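Long-range contacts in F420-dependent methylenetetrahydromethanopterin dehydrogenase (Methanopyrus kandleri, PDB 3IQE), which catalyses the reversible, coenzyme F420-dependent reduction of methenyl- to methylene-tetrahydromethanopterin, a one-carbon step of methanogenesis from carbon dioxide: residues I7-G12 / R36-S41; F67-G72 / V95-A100; G115-K120 / D177-V182. All blocks are in the same frame, centred on the assembly; numbering follows the deposited sequence.

All three contacts pair neighbouring parallel strands of one sheet, whose order runs 33-39, 4-10, 67-71, 94-98, 115-119, 180-183. Contacts 1 and 2 are buried and adjoin, strand 4-10 of contact 1 lying beside strand 67-71 of contact 2, their centres about 10 Å apart; both reach coenzyme F420 through their C-terminal ends. Contact 3, about 8 Å from contact 2 between centres, closes the other flank of the sheet and is only partly buried. Chemistry follows place: contact 1 adds a bridging water and lies at a subunit interface, contact 2 packs almost wholly with aliphatic side chains, and contact 3 sets a tyrosine against a lysine at the sheet's edge strand within the chain.

Contact 1 of 3, residues I7-G12 / R36-S41; sequences IFIKCG and RVVGTS. With F42 (coenzyme f420), chain H.
K10 meets V37 because its CG stands anti to the carbonyl carbon (chi1 -68°) and the chain runs extended from there, while V37 turns CG1 anti to its own backbone N (chi1 171°). The lysine's apolar shaft thus crosses the valine obliquely, with K10 CE 3.9 Å from V37 CG1. Beyond that methylene the amine forms a salt bridge with D21. The other valine branch, V37 CG2, packs against F8 CB at 4.1 Å; the F8 ring itself leads away, to an edge-to-face contact with F35.

Backbone bonds fix this register. F8 takes part twice: its N donates to R36 O at 3.0 Å, and its O receives V38 N at 2.9 Å with an N-H...O angle of 170°. V38 O then accepts K10 N. Further on the pairing slackens: T40 N reaches K10 O in a weak 3.4 Å bond, and a water also bridges the segments, donating to K10 O and accepting from S41 N. G12 N adds a further direct bond, donating to S41 O at 2.8 Å. G39 has no side chain, and a CB there would collide with K10 O.

Strand 33-39 also forms an antiparallel ladder with the second subunit, through V37, V38 and G39, which carries the sheet across the interface. Past the end of strand 4-10, G12 CA comes to 3.2 Å from O4 of coenzyme F420. Within the chain, strand 4-10, helix 15-19 and strand 33-39 make a beta-alpha-beta unit, and the ligand lies at the C-terminal strand ends, as is usual in open parallel alpha/beta sheets.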
loop_
_atom_site.group_PDB
_atom_site.type_symbol
_atom_site.label_atom_id
_atom_site.label_comp_id
_atom_site.label_asym_id
_atom_site.label_seq_id
_atom_site.Cartn_x
_atom_site.Cartn_y
_atom_site.Cartn_z
ATOM N N ILE A 7 9.799 -35.803 21.300
ATOM C CA ILE A 7 11.092 -35.314 20.844
ATOM C C ILE A 7 10.946 -34.868 19.417
ATOM O O ILE A 7 10.357 -35.574 18.597
ATOM C CB ILE A 7 12.182 -36.408 20.877
ATOM C CG1 ILE A 7 12.488 -36.829 22.311
ATOM C CG2 ILE A 7 13.481 -35.950 20.193
ATOM C CD1 ILE A 7 13.374 -38.063 22.411
ATOM N N PHE A 8 11.481 -33.694 19.122
ATOM C CA PHE A 8 11.428 -33.134 17.786
ATOM C C PHE A 8 12.821 -33.138 17.193
ATOM O O PHE A 8 13.776 -32.732 17.854
ATOM C CB PHE A 8 10.946 -31.691 17.825
ATOM C CG PHE A 8 9.479 -31.550 18.060
ATOM C CD1 PHE A 8 8.975 -31.546 19.340
ATOM C CD2 PHE A 8 8.594 -31.430 16.996
ATOM C CE1 PHE A 8 7.633 -31.436 19.572
ATOM C CE2 PHE A 8 7.244 -31.332 17.245
ATOM C CZ PHE A 8 6.774 -31.330 18.526
ATOM N N ILE A 9 12.937 -33.606 15.956
ATOM C CA ILE A 9 14.226 -33.695 15.308
ATOM C C ILE A 9 14.210 -32.801 14.091
ATOM O O ILE A 9 13.352 -32.964 13.232
ATOM C CB ILE A 9 14.535 -35.105 14.822
ATOM C CG1 ILE A 9 14.496 -36.142 15.972
ATOM C CG2 ILE A 9 15.913 -35.144 14.243
ATOM C CD1 ILE A 9 14.374 -37.562 15.464
ATOM N N LYS A 10 15.155 -31.873 13.999
ATOM C CA LYS A 10 15.155 -30.880 12.904
ATOM C C LYS A 10 16.426 -30.972 12.060
ATOM O O LYS A 10 17.501 -30.631 12.512
ATOM C CB LYS A 10 15.000 -29.451 13.461
ATOM C CG LYS A 10 13.628 -29.177 14.090
ATOM C CD LYS A 10 13.528 -27.802 14.781
ATOM C CE LYS A 10 12.214 -27.684 15.590
ATOM N NZ LYS A 10 11.734 -26.269 15.840
ATOM N N CYS A 11 16.288 -31.395 10.813
ATOM C CA CYS A 11 17.439 -31.509 9.908
ATOM C C CYS A 11 17.108 -30.816 8.616
ATOM O O CYS A 11 16.160 -31.192 7.929
ATOM C CB CYS A 11 17.776 -32.963 9.624
ATOM S SG CYS A 11 18.294 -33.837 11.087
ATOM N N GLY A 12 17.881 -29.798 8.286
ATOM C CA GLY A 12 17.520 -28.913 7.175
ATOM C C GLY A 12 16.417 -27.981 7.632
ATOM O O GLY A 12 15.948 -28.096 8.754
ATOM N N ARG A 36 11.736 -32.107 24.009
ATOM C CA ARG A 36 13.140 -31.883 23.781
ATOM C C ARG A 36 13.242 -31.726 22.306
ATOM O O ARG A 36 12.488 -32.358 21.583
ATOM C CB ARG A 36 13.962 -33.086 24.181
ATOM C CG ARG A 36 13.849 -33.385 25.632
ATOM C CD ARG A 36 14.530 -32.285 26.422
ATOM N NE ARG A 36 14.451 -32.568 27.846
ATOM C CZ ARG A 36 13.500 -32.128 28.669
ATOM N NH1 ARG A 36 13.548 -32.488 29.939
ATOM N NH2 ARG A 36 12.516 -31.326 28.244
ATOM N N VAL A 37 14.176 -30.900 21.870
ATOM C CA VAL A 37 14.328 -30.580 20.469
ATOM C C VAL A 37 15.796 -30.800 20.125
ATOM O O VAL A 37 16.675 -30.278 20.808
ATOM C CB VAL A 37 13.906 -29.115 20.175
ATOM C CG1 VAL A 37 14.259 -28.716 18.766
ATOM C CG2 VAL A 37 12.413 -28.944 20.435
ATOM N N VAL A 38 16.078 -31.601 19.108
ATOM C CA VAL A 38 17.472 -31.830 18.748
ATOM C C VAL A 38 17.610 -31.769 17.236
ATOM O O VAL A 38 16.641 -31.901 16.497
ATOM C CB VAL A 38 18.067 -33.163 19.309
ATOM C CG1 VAL A 38 17.760 -33.315 20.814
ATOM C CG2 VAL A 38 17.577 -34.385 18.542
ATOM N N GLY A 39 18.823 -31.545 16.776
ATOM C CA GLY A 39 19.040 -31.471 15.360
ATOM C C GLY A 39 20.464 -31.174 14.967
ATOM O O GLY A 39 21.337 -31.023 15.809
ATOM N N THR A 40 20.658 -31.035 13.664
ATOM C CA THR A 40 21.955 -30.737 13.080
ATOM C C THR A 40 21.871 -29.486 12.226
ATOM O O THR A 40 22.600 -29.344 11.241
ATOM C CB THR A 40 22.455 -31.881 12.146
ATOM O OG1 THR A 40 21.454 -32.203 11.179
ATOM C CG2 THR A 40 22.793 -33.133 12.928
ATOM N N SER A 41 20.964 -28.582 12.578
ATOM C CA SER A 41 20.831 -27.345 11.828
ATOM C C SER A 41 20.455 -27.635 10.359
ATOM O O SER A 41 19.715 -28.575 10.080
ATOM C CB SER A 41 22.145 -26.580 11.905
ATOM O OG SER A 41 21.987 -25.244 11.494
HETATM N N1 F42 H . 18.838 -29.027 1.335
HETATM C C2 F42 H . 19.571 -29.025 2.468
HETATM O O2 F42 H . 20.724 -29.497 2.443
HETATM N N3 F42 H . 19.226 -28.206 3.490
HETATM C C4 F42 H . 18.033 -27.553 3.482
HETATM O O4 F42 H . 17.610 -27.051 4.545
HETATM C C4A F42 H . 17.218 -27.656 2.358
HETATM C C5 F42 H . 16.084 -26.881 2.153
HETATM C C5A F42 H . 15.072 -27.470 1.392
HETATM C C6 F42 H . 13.744 -27.073 1.497
HETATM C C7 F42 H . 12.767 -27.695 0.733
HETATM C C8 F42 H . 13.117 -28.716 -0.145
HETATM O O8M F42 H . 12.165 -29.337 -0.880
HETATM C C9 F42 H . 14.443 -29.116 -0.253
HETATM C C9A F42 H . 15.411 -28.495 0.518
HETATM N N10 F42 H . 16.681 -28.868 0.416
HETATM C C10 F42 H . 17.559 -28.579 1.386
HETATM C "C1'" F42 H . 17.153 -29.414 -0.857
HETATM C "C2'" F42 H . 17.102 -30.929 -0.741
HETATM O "O2'" F42 H . 17.953 -31.333 0.338
HETATM C "C3'" F42 H . 17.536 -31.595 -2.034
HETATM O "O3'" F42 H . 18.819 -31.125 -2.449
HETATM C "C4'" F42 H . 16.579 -31.299 -3.166
HETATM O "O4'" F42 H . 15.268 -31.749 -2.825
HETATM C "C5'" F42 H . 17.046 -32.017 -4.427
HETATM O "O5'" F42 H . 15.886 -32.429 -5.134
HETATM P P F42 H . 15.702 -33.918 -5.715
HETATM O O1P F42 H . 16.412 -34.817 -4.723
HETATM O O2P F42 H . 14.206 -34.106 -5.813
HETATM O O3P F42 H . 16.394 -33.852 -7.060
HETATM O O HOH W 1 18.757 -28.672 14.024
#

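Contact 2 of 3, residues F67-G72 / V95-A100. With F42 (coenzyme f420), chain H.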
loop_
_atom_site.group_PDB
_atom_site.type_symbol
_atom_site.label_atom_id
_atom_site.label_comp_id
_atom_site.label_asym_id
_atom_site.label_seq_id
_atom_site.Cartn_x
_atom_site.Cartn_y
_atom_site.Cartn_z
ATOM N N PHE A 67 5.895 -39.919 21.529
ATOM C CA PHE A 67 6.113 -39.930 20.101
ATOM C C PHE A 67 7.322 -39.083 19.715
ATOM O O PHE A 67 7.766 -38.202 20.471
ATOM C CB PHE A 67 4.851 -39.482 19.313
ATOM C CG PHE A 67 4.432 -38.066 19.549
ATOM C CD1 PHE A 67 4.821 -37.051 18.671
ATOM C CD2 PHE A 67 3.567 -37.743 20.585
ATOM C CE1 PHE A 67 4.449 -35.744 18.907
ATOM C CE2 PHE A 67 3.186 -36.447 20.809
ATOM C CZ PHE A 67 3.615 -35.440 19.960
ATOM N N ILE A 68 7.846 -39.373 18.530
ATOM C CA ILE A 68 8.892 -38.572 17.920
ATOM C C ILE A 68 8.418 -37.931 16.622
ATOM O O ILE A 68 7.558 -38.470 15.930
ATOM C CB ILE A 68 10.110 -39.393 17.587
ATOM C CG1 ILE A 68 10.512 -40.261 18.755
ATOM C CG2 ILE A 68 11.280 -38.495 17.244
ATOM C CD1 ILE A 68 11.702 -41.188 18.436
ATOM N N VAL A 69 8.991 -36.777 16.305
ATOM C CA VAL A 69 8.675 -36.034 15.084
ATOM C C VAL A 69 9.979 -35.693 14.369
ATOM O O VAL A 69 10.899 -35.139 14.979
ATOM C CB VAL A 69 7.949 -34.700 15.364
ATOM C CG1 VAL A 69 7.677 -34.006 14.068
ATOM C CG2 VAL A 69 6.645 -34.892 16.143
ATOM N N TYR A 70 10.068 -36.045 13.091
ATOM C CA TYR A 70 11.195 -35.644 12.255
ATOM C C TYR A 70 10.685 -34.625 11.294
ATOM O O TYR A 70 9.720 -34.876 10.588
ATOM C CB TYR A 70 11.765 -36.814 11.466
ATOM C CG TYR A 70 12.880 -36.398 10.520
ATOM C CD1 TYR A 70 12.625 -36.081 9.185
ATOM C CD2 TYR A 70 14.185 -36.306 10.970
ATOM C CE1 TYR A 70 13.658 -35.684 8.326
ATOM C CE2 TYR A 70 15.217 -35.943 10.120
ATOM C CZ TYR A 70 14.951 -35.615 8.813
ATOM O OH TYR A 70 16.007 -35.240 8.014
ATOM N N GLY A 71 11.308 -33.460 11.287
ATOM C CA GLY A 71 10.838 -32.382 10.466
ATOM C C GLY A 71 11.957 -31.835 9.622
ATOM O O GLY A 71 13.045 -31.528 10.103
ATOM N N GLY A 72 11.688 -31.702 8.349
ATOM C CA GLY A 72 12.735 -31.311 7.440
ATOM C C GLY A 72 12.285 -31.433 6.013
ATOM O O GLY A 72 11.204 -31.967 5.717
ATOM N N VAL A 95 6.333 -39.280 13.427
ATOM C CA VAL A 95 5.612 -38.513 12.437
ATOM C C VAL A 95 6.629 -37.734 11.633
ATOM O O VAL A 95 7.574 -37.178 12.182
ATOM C CB VAL A 95 4.665 -37.545 13.116
ATOM C CG1 VAL A 95 4.065 -36.597 12.101
ATOM C CG2 VAL A 95 3.579 -38.287 13.872
ATOM N N ILE A 96 6.427 -37.672 10.332
ATOM C CA ILE A 96 7.358 -37.000 9.461
ATOM C C ILE A 96 6.667 -35.764 8.923
ATOM O O ILE A 96 5.595 -35.856 8.366
ATOM C CB ILE A 96 7.705 -37.841 8.258
ATOM C CG1 ILE A 96 8.266 -39.200 8.711
ATOM C CG2 ILE A 96 8.680 -37.083 7.376
ATOM C CD1 ILE A 96 9.544 -39.110 9.449
ATOM N N ILE A 97 7.308 -34.626 9.091
ATOM C CA ILE A 97 6.854 -33.363 8.515
ATOM C C ILE A 97 7.746 -33.062 7.333
ATOM O O ILE A 97 8.965 -33.035 7.465
ATOM C CB ILE A 97 7.051 -32.229 9.515
ATOM C CG1 ILE A 97 6.307 -32.532 10.804
ATOM C CG2 ILE A 97 6.597 -30.916 8.948
ATOM C CD1 ILE A 97 4.963 -31.958 10.876
ATOM N N GLY A 98 7.149 -32.807 6.179
ATOM C CA GLY A 98 7.930 -32.636 4.970
ATOM C C GLY A 98 7.194 -31.686 4.059
ATOM O O GLY A 98 6.176 -31.126 4.453
ATOM N N ASP A 99 7.748 -31.484 2.864
ATOM C CA ASP A 99 7.162 -30.627 1.842
ATOM C C ASP A 99 6.671 -31.463 0.644
ATOM O O ASP A 99 6.480 -32.679 0.766
ATOM C CB ASP A 99 8.138 -29.513 1.422
ATOM C CG ASP A 99 9.464 -30.039 0.887
ATOM O OD1 ASP A 99 10.025 -29.390 -0.040
ATOM O OD2 ASP A 99 9.929 -31.097 1.335
ATOM N N ALA A 100 6.442 -30.830 -0.502
ATOM C CA ALA A 100 5.739 -31.503 -1.605
ATOM C C ALA A 100 6.455 -32.740 -2.151
ATOM O O ALA A 100 5.798 -33.684 -2.560
ATOM C CB ALA A 100 5.455 -30.525 -2.746
HETATM N N1 F42 H . 18.838 -29.027 1.335
HETATM C C2 F42 H . 19.571 -29.025 2.468
HETATM O O2 F42 H . 20.724 -29.497 2.443
HETATM N N3 F42 H . 19.226 -28.206 3.490
HETATM C C4 F42 H . 18.033 -27.553 3.482
HETATM O O4 F42 H . 17.610 -27.051 4.545
HETATM C C4A F42 H . 17.218 -27.656 2.358
HETATM C C5 F42 H . 16.084 -26.881 2.153
HETATM C C5A F42 H . 15.072 -27.470 1.392
HETATM C C6 F42 H . 13.744 -27.073 1.497
HETATM C C7 F42 H . 12.767 -27.695 0.733
HETATM C C8 F42 H . 13.117 -28.716 -0.145
HETATM O O8M F42 H . 12.165 -29.337 -0.880
HETATM C C9 F42 H . 14.443 -29.116 -0.253
HETATM C C9A F42 H . 15.411 -28.495 0.518
HETATM N N10 F42 H . 16.681 -28.868 0.416
HETATM C C10 F42 H . 17.559 -28.579 1.386
HETATM C "C1'" F42 H . 17.153 -29.414 -0.857
HETATM C "C2'" F42 H . 17.102 -30.929 -0.741
HETATM O "O2'" F42 H . 17.953 -31.333 0.338
HETATM C "C3'" F42 H . 17.536 -31.595 -2.034
HETATM O "O3'" F42 H . 18.819 -31.125 -2.449
HETATM C "C4'" F42 H . 16.579 -31.299 -3.166
HETATM O "O4'" F42 H . 15.268 -31.749 -2.825
HETATM C "C5'" F42 H . 17.046 -32.017 -4.427
HETATM O "O5'" F42 H . 15.886 -32.429 -5.134
HETATM P P F42 H . 15.702 -33.918 -5.715
HETATM O O1P F42 H . 16.412 -34.817 -4.723
HETATM O O2P F42 H . 14.206 -34.106 -5.813
HETATM O O3P F42 H . 16.394 -33.852 -7.060
#
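Y70 O receives the shortest sound polar bond here, from I97 N at 2.8 Å and nearly straight, with an N-H...O angle of 172°. The amide of the same residue, Y70 N, donates to V95 O at 2.9 Å, so Y70 is held through both backbone polar atoms. V95 N in turn gives its hydrogen to I68 O, and G72 N closes the ladder on I97 O at 3.2 Å. The regular alternation shows a parallel ladder, whose strand axes come within 4.7 Å at an angle of 20°.

Side chains pack on both faces. On the face carrying V69, V95 and I97, V69 sets CG1 anti to its backbone N (chi1 180°) and brings that methyl to I97 CG1 at 3.8 Å, the two side chains crossing. On the other face the delta methyl I96 CD1 comes to Y70 CB at 3.8 Å, touching the root of the tyrosine and standing oblique to its ring.

Past the strand end, segment 95-100 reaches the cofactor through D99: D99 OD1 is modelled 2.3 Å from O8M of coenzyme F420, an unusually short separation whose nature is doubtful, while D99 OD2 accepts a hydrogen bond from N74 N.

The strands belong to the beta-alpha-beta unit of strand 67-71, helix 78-89 and strand 94-98. Helix 78-89 covers the Y70 face, where A83 and L87 meet the tyrosine; F161 and L164 of helix 153-169 cover the V69, V95 and I97 face, and strand 4-10 flanks strand 67-71 through backbone bonds of I7 and I9.

Contact 3 of 3, residues G115-K120 / D177-V182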
loop_
_atom_site.group_PDB
_atom_site.type_symbol
_atom_site.label_atom_id
_atom_site.label_comp_id
_atom_site.label_asym_id
_atom_site.label_seq_id
_atom_site.Cartn_x
_atom_site.Cartn_y
_atom_site.Cartn_z
ATOM N N GLY A 115 3.621 -41.665 10.467
ATOM C CA GLY A 115 2.601 -40.685 10.184
ATOM C C GLY A 115 3.255 -39.586 9.376
ATOM O O GLY A 115 4.466 -39.536 9.252
ATOM N N TYR A 116 2.483 -38.689 8.814
ATOM C CA TYR A 116 3.125 -37.630 8.079
ATOM C C TYR A 116 2.227 -36.444 7.963
ATOM O O TYR A 116 1.001 -36.564 8.050
ATOM C CB TYR A 116 3.551 -38.104 6.680
ATOM C CG TYR A 116 2.444 -38.722 5.856
ATOM C CD1 TYR A 116 2.270 -40.085 5.807
ATOM C CD2 TYR A 116 1.573 -37.928 5.121
ATOM C CE1 TYR A 116 1.272 -40.649 5.060
ATOM C CE2 TYR A 116 0.582 -38.473 4.382
ATOM C CZ TYR A 116 0.435 -39.834 4.343
ATOM O OH TYR A 116 -0.559 -40.398 3.592
ATOM N N ILE A 117 2.876 -35.301 7.783
ATOM C CA ILE A 117 2.213 -34.071 7.395
ATOM C C ILE A 117 3.077 -33.478 6.286
ATOM O O ILE A 117 4.247 -33.115 6.492
ATOM C CB ILE A 117 2.076 -33.098 8.556
ATOM C CG1 ILE A 117 1.433 -33.808 9.749
ATOM C CG2 ILE A 117 1.265 -31.867 8.142
ATOM C CD1 ILE A 117 1.262 -32.881 10.960
ATOM N N LEU A 118 2.507 -33.403 5.094
ATOM C CA LEU A 118 3.228 -32.835 4.003
ATOM C C LEU A 118 2.569 -31.517 3.640
ATOM O O LEU A 118 1.387 -31.469 3.331
ATOM C CB LEU A 118 3.232 -33.800 2.821
ATOM C CG LEU A 118 3.789 -35.179 3.165
ATOM C CD1 LEU A 118 3.666 -36.102 1.951
ATOM C CD2 LEU A 118 5.245 -35.100 3.649
ATOM N N VAL A 119 3.357 -30.453 3.712
ATOM C CA VAL A 119 2.867 -29.107 3.533
ATOM C C VAL A 119 3.332 -28.610 2.161
ATOM O O VAL A 119 4.501 -28.278 1.947
ATOM C CB VAL A 119 3.346 -28.193 4.670
ATOM C CG1 VAL A 119 2.656 -26.829 4.554
ATOM C CG2 VAL A 119 3.094 -28.857 6.052
ATOM N N LYS A 120 2.417 -28.615 1.210
ATOM C CA LYS A 120 2.784 -28.304 -0.166
ATOM C C LYS A 120 3.231 -26.860 -0.328
ATOM O O LYS A 120 4.199 -26.605 -1.027
ATOM C CB LYS A 120 1.664 -28.684 -1.114
ATOM C CG LYS A 120 1.310 -30.168 -1.033
ATOM C CD LYS A 120 0.341 -30.614 -2.111
ATOM C CE LYS A 120 1.058 -30.792 -3.435
ATOM N NZ LYS A 120 0.192 -31.501 -4.402
ATOM N N ASP A 177 -3.646 -43.887 15.053
ATOM C CA ASP A 177 -3.693 -42.528 15.587
ATOM C C ASP A 177 -2.752 -41.543 14.860
ATOM O O ASP A 177 -2.860 -40.342 15.046
ATOM C CB ASP A 177 -3.303 -42.537 17.071
ATOM C CG ASP A 177 -4.149 -43.480 17.896
ATOM O OD1 ASP A 177 -3.611 -44.101 18.845
ATOM O OD2 ASP A 177 -5.354 -43.612 17.595
ATOM N N LEU A 178 -1.794 -42.046 14.086
ATOM C CA LEU A 178 -0.797 -41.158 13.494
ATOM C C LEU A 178 -1.365 -40.298 12.377
ATOM O O LEU A 178 -2.110 -40.775 11.520
ATOM C CB LEU A 178 0.400 -41.944 12.984
ATOM C CG LEU A 178 1.228 -42.532 14.120
ATOM C CD1 LEU A 178 2.409 -43.328 13.567
ATOM C CD2 LEU A 178 1.694 -41.422 15.060
ATOM N N PRO A 179 -1.000 -39.013 12.372
ATOM C CA PRO A 179 -1.522 -38.144 11.348
ATOM C C PRO A 179 -1.045 -38.573 9.973
ATOM O O PRO A 179 0.067 -39.067 9.809
ATOM C CB PRO A 179 -0.969 -36.766 11.725
ATOM C CG PRO A 179 0.195 -37.026 12.556
ATOM C CD PRO A 179 -0.049 -38.327 13.257
ATOM N N LYS A 180 -1.925 -38.386 9.001
ATOM C CA LYS A 180 -1.625 -38.642 7.612
ATOM C C LYS A 180 -2.321 -37.530 6.810
ATOM O O LYS A 180 -3.479 -37.652 6.382
ATOM C CB LYS A 180 -2.072 -40.056 7.231
ATOM C CG LYS A 180 -1.147 -41.157 7.798
ATOM C CD LYS A 180 -1.911 -42.411 8.127
ATOM C CE LYS A 180 -1.180 -43.250 9.162
ATOM N NZ LYS A 180 -2.101 -43.551 10.301
ATOM N N LEU A 181 -1.604 -36.422 6.663
ATOM C CA LEU A 181 -2.188 -35.179 6.186
ATOM C C LEU A 181 -1.370 -34.666 5.052
ATOM O O LEU A 181 -0.149 -34.654 5.119
ATOM C CB LEU A 181 -2.122 -34.109 7.262
ATOM C CG LEU A 181 -3.020 -34.165 8.491
ATOM C CD1 LEU A 181 -2.986 -32.807 9.128
ATOM C CD2 LEU A 181 -4.438 -34.521 8.121
ATOM N N VAL A 182 -2.059 -34.189 4.032
ATOM C CA VAL A 182 -1.434 -33.463 2.972
ATOM C C VAL A 182 -2.109 -32.081 2.968
ATOM O O VAL A 182 -3.328 -31.987 2.821
ATOM C CB VAL A 182 -1.593 -34.206 1.614
ATOM C CG1 VAL A 182 -1.109 -33.347 0.466
ATOM C CG2 VAL A 182 -0.851 -35.541 1.616
#
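G115 opens strand 115-119, which pairs in parallel with strand 180-183, one of the two outermost strands within the chain of this open alpha/beta sheet. Its CA lies against P179 O and L178 CB, and a modelled CB would clash with both; L178 CD1 comes up to G115 N at 3.7 Å.

At Y116 the pairing becomes regular. Y116 N donates to P179 O over a short 2.6 Å, and Y116 O accepts L181 N at 3.0 Å. With CG placed between the backbone N and the carbonyl carbon (chi1 54°), the side chain swings across toward the partner strand and crosses K180 at about a right angle. K180 CA sits over one ring face in a CH-pi contact, 4.0 Å from the centroid and 14° off the normal, while K180 CG meets Y116 CE1 at 3.7 Å. L181 O and V182 CG2 lie at the ring edge, and the hydroxyl continues to E110 of helix 106-111. An alanine here would remove the ring and hydroxyl, and would probably leave the K180 backbone without its aromatic cover and E110 without this partner.

I117 faces the other way, toward helix 153-169, where F161 receives it. Its CG2 lies alongside L181 CB at 4.2 Å, the two side chains pointing the same way, and CG1 approaches P179 CB. L118 returns to the Y116 face and its N donates to L181 O at 2.9 Å with an N-H...O angle of 165°, so both the N and the O of L181 are bonded to strand 115-119. K120, just past the strand, bends at chi3 and passes V182, bringing K120 CD to 4.0 Å from V182 CG1.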